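Local coordinates for uncharacterized lipoprotein GfcB (Escherichia coli K12, PDB 2IN5) that is of unknown function but, as a predicted lipoprotein of the YjbF family, may act in the export or assembly of group 4 capsule polysaccharide, at residues G134-N139 with C147-E152; Q164-V169 with Q178-L183. All blocks are in the same frame, centred on the assembly; numbering follows the deposited sequence.

Interaction 1: G134-N139 with C147-E152; sequences GLETLN and CNVWQE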
# COMPACT_ATOMS: atom_id res chain seq x y z
N GLY A 134 -2.85 33.07 -11.43
CA GLY A 134 -4.15 33.35 -12.02
C GLY A 134 -5.07 32.17 -12.30
O GLY A 134 -4.88 31.05 -11.83
N LEU A 135 -6.10 32.46 -13.09
CA LEU A 135 -7.08 31.47 -13.46
C LEU A 135 -6.70 30.84 -14.80
O LEU A 135 -6.02 31.46 -15.62
CB LEU A 135 -8.45 32.14 -13.55
CG LEU A 135 -9.54 31.47 -14.38
CD1 LEU A 135 -10.10 30.26 -13.67
CD2 LEU A 135 -10.63 32.49 -14.63
N GLU A 136 -7.11 29.60 -14.99
CA GLU A 136 -6.86 28.88 -16.22
C GLU A 136 -7.78 27.69 -16.32
O GLU A 136 -8.03 27.00 -15.34
CB GLU A 136 -5.42 28.39 -16.33
CG GLU A 136 -5.05 28.14 -17.79
CD GLU A 136 -3.78 27.33 -18.00
OE1 GLU A 136 -2.78 27.55 -17.28
OE2 GLU A 136 -3.79 26.48 -18.93
N THR A 137 -8.30 27.46 -17.52
CA THR A 137 -9.19 26.33 -17.75
C THR A 137 -8.42 25.30 -18.57
O THR A 137 -7.82 25.62 -19.60
CB THR A 137 -10.45 26.76 -18.53
OG1 THR A 137 -11.21 27.68 -17.73
CG2 THR A 137 -11.32 25.55 -18.88
N LEU A 138 -8.44 24.06 -18.10
CA LEU A 138 -7.76 22.96 -18.77
C LEU A 138 -8.80 21.98 -19.26
O LEU A 138 -9.85 21.82 -18.65
CB LEU A 138 -6.83 22.22 -17.79
CG LEU A 138 -5.70 22.97 -17.09
CD1 LEU A 138 -4.95 22.03 -16.16
CD2 LEU A 138 -4.76 23.55 -18.13
N ASN A 139 -8.51 21.33 -20.38
CA ASN A 139 -9.43 20.34 -20.90
C ASN A 139 -8.76 19.00 -20.65
O ASN A 139 -7.68 18.73 -21.19
CB ASN A 139 -9.67 20.53 -22.40
CG ASN A 139 -10.63 19.51 -22.96
OD1 ASN A 139 -10.24 18.42 -23.39
ND2 ASN A 139 -11.91 19.84 -22.91
N CYS A 147 -9.16 26.11 -12.93
CA CYS A 147 -8.08 25.90 -11.98
C CYS A 147 -7.43 27.17 -11.53
O CYS A 147 -7.33 28.12 -12.29
CB CYS A 147 -6.95 25.06 -12.59
SG CYS A 147 -7.40 23.46 -13.27
N ASN A 148 -6.98 27.18 -10.28
CA ASN A 148 -6.22 28.31 -9.77
C ASN A 148 -4.81 27.86 -10.13
O ASN A 148 -4.40 26.76 -9.77
CB ASN A 148 -6.31 28.45 -8.25
CG ASN A 148 -7.69 28.85 -7.78
OD1 ASN A 148 -8.38 29.64 -8.42
ND2 ASN A 148 -8.09 28.32 -6.63
N VAL A 149 -4.07 28.69 -10.85
CA VAL A 149 -2.72 28.33 -11.23
C VAL A 149 -1.72 28.82 -10.20
O VAL A 149 -1.58 30.02 -9.99
CB VAL A 149 -2.34 28.92 -12.61
CG1 VAL A 149 -0.92 28.51 -12.97
CG2 VAL A 149 -3.32 28.45 -13.67
N TRP A 150 -1.03 27.89 -9.55
CA TRP A 150 -0.04 28.25 -8.54
C TRP A 150 1.37 27.95 -9.04
O TRP A 150 1.66 26.85 -9.48
CB TRP A 150 -0.29 27.47 -7.26
CG TRP A 150 -1.43 27.99 -6.46
CD1 TRP A 150 -2.67 27.43 -6.32
CD2 TRP A 150 -1.41 29.15 -5.63
NE1 TRP A 150 -3.43 28.17 -5.44
CE2 TRP A 150 -2.68 29.23 -5.00
CE3 TRP A 150 -0.45 30.12 -5.34
CZ2 TRP A 150 -3.00 30.25 -4.11
CZ3 TRP A 150 -0.77 31.14 -4.46
CH2 TRP A 150 -2.04 31.19 -3.85
N GLN A 151 2.23 28.96 -8.98
CA GLN A 151 3.62 28.83 -9.40
C GLN A 151 4.53 28.78 -8.17
O GLN A 151 4.65 29.76 -7.45
CB GLN A 151 4.03 30.04 -10.24
CG GLN A 151 3.25 30.15 -11.52
CD GLN A 151 3.91 29.43 -12.66
OE1 GLN A 151 4.52 28.37 -12.46
NE2 GLN A 151 3.78 29.97 -13.86
N GLU A 152 5.17 27.63 -7.95
CA GLU A 152 6.06 27.45 -6.82
C GLU A 152 7.51 27.72 -7.21
O GLU A 152 8.12 26.97 -7.98
CB GLU A 152 5.94 26.02 -6.28
CG GLU A 152 6.95 25.65 -5.19
CD GLU A 152 6.82 24.21 -4.73
OE1 GLU A 152 6.88 23.29 -5.58
OE2 GLU A 152 6.66 23.97 -3.50

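Interaction 2: Q164-V169 with Q178-L183; sequences QNTFWV and QSRQML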
# COMPACT_ATOMS: atom_id res chain seq x y z
N GLN A 164 11.18 26.40 -11.21
CA GLN A 164 9.78 26.66 -10.93
C GLN A 164 8.89 25.45 -11.20
O GLN A 164 9.04 24.80 -12.22
CB GLN A 164 9.29 27.84 -11.79
CG GLN A 164 7.77 27.99 -11.87
CD GLN A 164 7.34 29.02 -12.91
OE1 GLN A 164 7.24 30.21 -12.62
NE2 GLN A 164 7.12 28.56 -14.14
N ASN A 165 8.00 25.14 -10.26
CA ASN A 165 7.05 24.05 -10.43
C ASN A 165 5.71 24.74 -10.60
O ASN A 165 5.53 25.87 -10.15
CB ASN A 165 6.95 23.16 -9.19
CG ASN A 165 8.26 22.47 -8.84
OD1 ASN A 165 8.92 21.88 -9.70
ND2 ASN A 165 8.63 22.52 -7.57
N THR A 166 4.76 24.06 -11.24
CA THR A 166 3.45 24.64 -11.45
C THR A 166 2.39 23.62 -11.06
O THR A 166 2.52 22.44 -11.35
CB THR A 166 3.26 25.06 -12.93
OG1 THR A 166 4.34 25.92 -13.32
CG2 THR A 166 1.95 25.82 -13.11
N PHE A 167 1.34 24.09 -10.39
CA PHE A 167 0.26 23.22 -9.94
C PHE A 167 -1.10 23.82 -10.32
O PHE A 167 -1.41 24.94 -9.93
CB PHE A 167 0.33 23.04 -8.42
CG PHE A 167 1.62 22.43 -7.94
CD1 PHE A 167 1.80 21.05 -7.97
CD2 PHE A 167 2.66 23.23 -7.50
CE1 PHE A 167 3.02 20.48 -7.58
CE2 PHE A 167 3.88 22.68 -7.11
CZ PHE A 167 4.05 21.29 -7.15
N TRP A 168 -1.88 23.07 -11.08
CA TRP A 168 -3.21 23.50 -11.51
C TRP A 168 -4.25 22.93 -10.56
O TRP A 168 -4.54 21.73 -10.58
CB TRP A 168 -3.49 23.00 -12.92
CG TRP A 168 -2.76 23.78 -13.94
CD1 TRP A 168 -3.22 24.88 -14.60
CD2 TRP A 168 -1.44 23.53 -14.43
NE1 TRP A 168 -2.26 25.34 -15.47
CE2 TRP A 168 -1.16 24.53 -15.39
CE3 TRP A 168 -0.46 22.57 -14.14
CZ2 TRP A 168 0.06 24.58 -16.08
CZ3 TRP A 168 0.76 22.62 -14.83
CH2 TRP A 168 1.00 23.62 -15.79
N VAL A 169 -4.83 23.81 -9.74
CA VAL A 169 -5.80 23.41 -8.72
C VAL A 169 -7.26 23.69 -9.06
O VAL A 169 -7.60 24.77 -9.53
CB VAL A 169 -5.50 24.13 -7.38
CG1 VAL A 169 -6.43 23.62 -6.30
CG2 VAL A 169 -4.04 23.93 -7.00
N GLN A 178 -3.37 18.87 -12.48
CA GLN A 178 -2.18 18.82 -13.31
C GLN A 178 -1.04 19.42 -12.52
O GLN A 178 -1.23 20.35 -11.75
CB GLN A 178 -2.39 19.60 -14.61
CG GLN A 178 -1.16 19.57 -15.51
CD GLN A 178 -1.40 20.17 -16.88
OE1 GLN A 178 -1.15 21.35 -17.11
NE2 GLN A 178 -1.89 19.35 -17.80
N SER A 179 0.16 18.88 -12.71
CA SER A 179 1.31 19.41 -11.99
C SER A 179 2.59 19.24 -12.79
O SER A 179 2.72 18.30 -13.56
CB SER A 179 1.45 18.69 -10.65
OG SER A 179 1.76 17.32 -10.86
N ARG A 180 3.52 20.17 -12.61
CA ARG A 180 4.81 20.10 -13.27
C ARG A 180 5.84 20.34 -12.17
O ARG A 180 5.81 21.39 -11.52
CB ARG A 180 4.98 21.16 -14.35
CG ARG A 180 3.89 21.19 -15.41
CD ARG A 180 4.46 21.38 -16.80
NE ARG A 180 5.51 22.40 -16.83
CZ ARG A 180 5.30 23.71 -16.72
NH1 ARG A 180 4.07 24.19 -16.57
NH2 ARG A 180 6.33 24.55 -16.75
N GLN A 181 6.73 19.38 -11.95
CA GLN A 181 7.76 19.50 -10.91
C GLN A 181 8.99 18.67 -11.22
O GLN A 181 8.99 17.87 -12.13
CB GLN A 181 7.18 19.07 -9.56
CG GLN A 181 6.81 17.60 -9.47
CD GLN A 181 5.81 17.32 -8.36
OE1 GLN A 181 6.07 17.57 -7.17
NE2 GLN A 181 4.65 16.81 -8.74
N MSE A 182 10.04 18.87 -10.43
CA MSE A 182 11.28 18.12 -10.60
C MSE A 182 11.26 16.91 -9.69
O MSE A 182 10.60 16.91 -8.65
CB MSE A 182 12.48 18.99 -10.23
CG MSE A 182 12.68 20.17 -11.15
SE MSE A 182 13.10 19.63 -12.95
CE MSE A 182 13.97 21.25 -13.55
N LEU A 183 11.98 15.86 -10.08
CA LEU A 183 12.01 14.67 -9.25
C LEU A 183 13.12 14.82 -8.20
O LEU A 183 13.05 14.27 -7.11
CB LEU A 183 12.23 13.44 -10.13
CG LEU A 183 12.34 12.07 -9.46
CD1 LEU A 183 11.94 11.00 -10.44
CD2 LEU A 183 13.78 11.86 -8.97
O HOH W 1 9.90 19.74 -7.34

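Interaction 1: G134-N139 with C147-E152
Glu-136 and Val-149 carry the main side-chain contact on one face of this antiparallel pair. CB of Glu-136 rests 3.4 Å from CG2 of Val-149, and the two side chains run at a slant to each other. The Glu-136 chain leaves with CG anti to the backbone N (chi1 -158°) and stays extended. Its carboxylate therefore reaches past the valine, where OE1 accepts a hydrogen bond from the indole NE1 of Trp-168. In Val-149 it is the CG2 methyl that faces the other strand, 3.5 Å from Gly-134 O.

Cys-147 lies on the same face as Glu-136 and Val-149. Its SG sits anti to the carbonyl carbon (chi1 -55°), and this brings the sulfur to 4.0 Å from CD1 of Leu-138. On the opposite face Leu-135 and Asn-148 form a non-hydrogen-bonded pair. The leucine turns back far enough for CD1 to come within 3.8 Å of the Cys-147 O atom.

The backbones hold the register. Glu-136 and Cys-147 form a hydrogen-bonded pair: Cys-147 N reaches Glu-136 O at 2.8 Å, and Glu-136 N returns a more bent bond to Cys-147 O. Val-149 N gives a nearly straight bond of 2.7 Å to Gly-134 O. At the backbone angles of Gly-134 a CB would press on the preceding carbonyl, so the position suits glycine. The two short strand segments cross at 122°, and contact fades beyond Val-149 on one strand and Leu-138 on the other.

The segments belong to the long hairpin of strands 120-140 and 143-156. Strand 161-170 follows on the other side of 143-156, and its Trp-168 touches both Leu-138 and Val-149. Trp-150, on the opposite face from Val-149, packs edge-to-face against Phe-132.

Interaction 2: Q164-V169 with Q178-L183
Gln-178 lies alongside Trp-168 and points the same way. Its OE1 stands 3.1 Å above one indole face, toward the rim, with the amide plane at 90° to the ring. Thr-166 CG2 packs on the opposite face. Gln-178 O also takes a hydrogen bond from Trp-168 N at 2.9 Å. Ser-179, on the other side of the sheet, sets CB 3.6 Å from CD1 of Phe-167. Arg-180 exchanges two backbone bonds with Thr-166. Its bent chain brings NH1 to the indole edge, 3.2 Å from CH2 of Trp-168. Gln-181 places CB beside the amide of Asn-165, while its own amide bonds to Gly-74 and Leu-76. Met-182, a selenomethionine, gives a weak bond from N to Asn-165 OD1, and a water links Met-182 O to Asn-165 ND2, weakly at the asparagine end.

With an alanine in place of Trp-168, a gap is likely to open between Thr-166 and Gln-178, and Glu-136 OE1 would lose its indole donor. Asn-165, Thr-166, Ser-179 and Gln-181 are polar yet buried; Arg-180 lies at the exposed edge. Thr-166 OG1 and Asn-165 ND2 hydrogen-bond to Gln-151 and Glu-152, so strand 143-156 satisfies them and is tied to this hairpin.

Interactions 1 and 2 lie in successive hairpins along the chain. Their inner strands, 143-156 and 161-170, are neighbours. Bonds between them tie the two contacts directly: Asn-148 N probably bonds to Val-169 O at 2.6 Å. The centre of interaction 2, mostly buried, lies about 8 Å from the centre of the chain, that of interaction 1 about 16 Å. Interaction 1 is only partly buried and buries less surface between its segments. Each has three backbone bonds across its segments; interaction 1 adds small aliphatic and sulfur contacts, and its Glu-136 carboxylate reaches across to Trp-168 of interaction 2. In 164-169 with 178-183 the strands run closer to antiparallel, and aromatic, amide and guanidinium groups dominate.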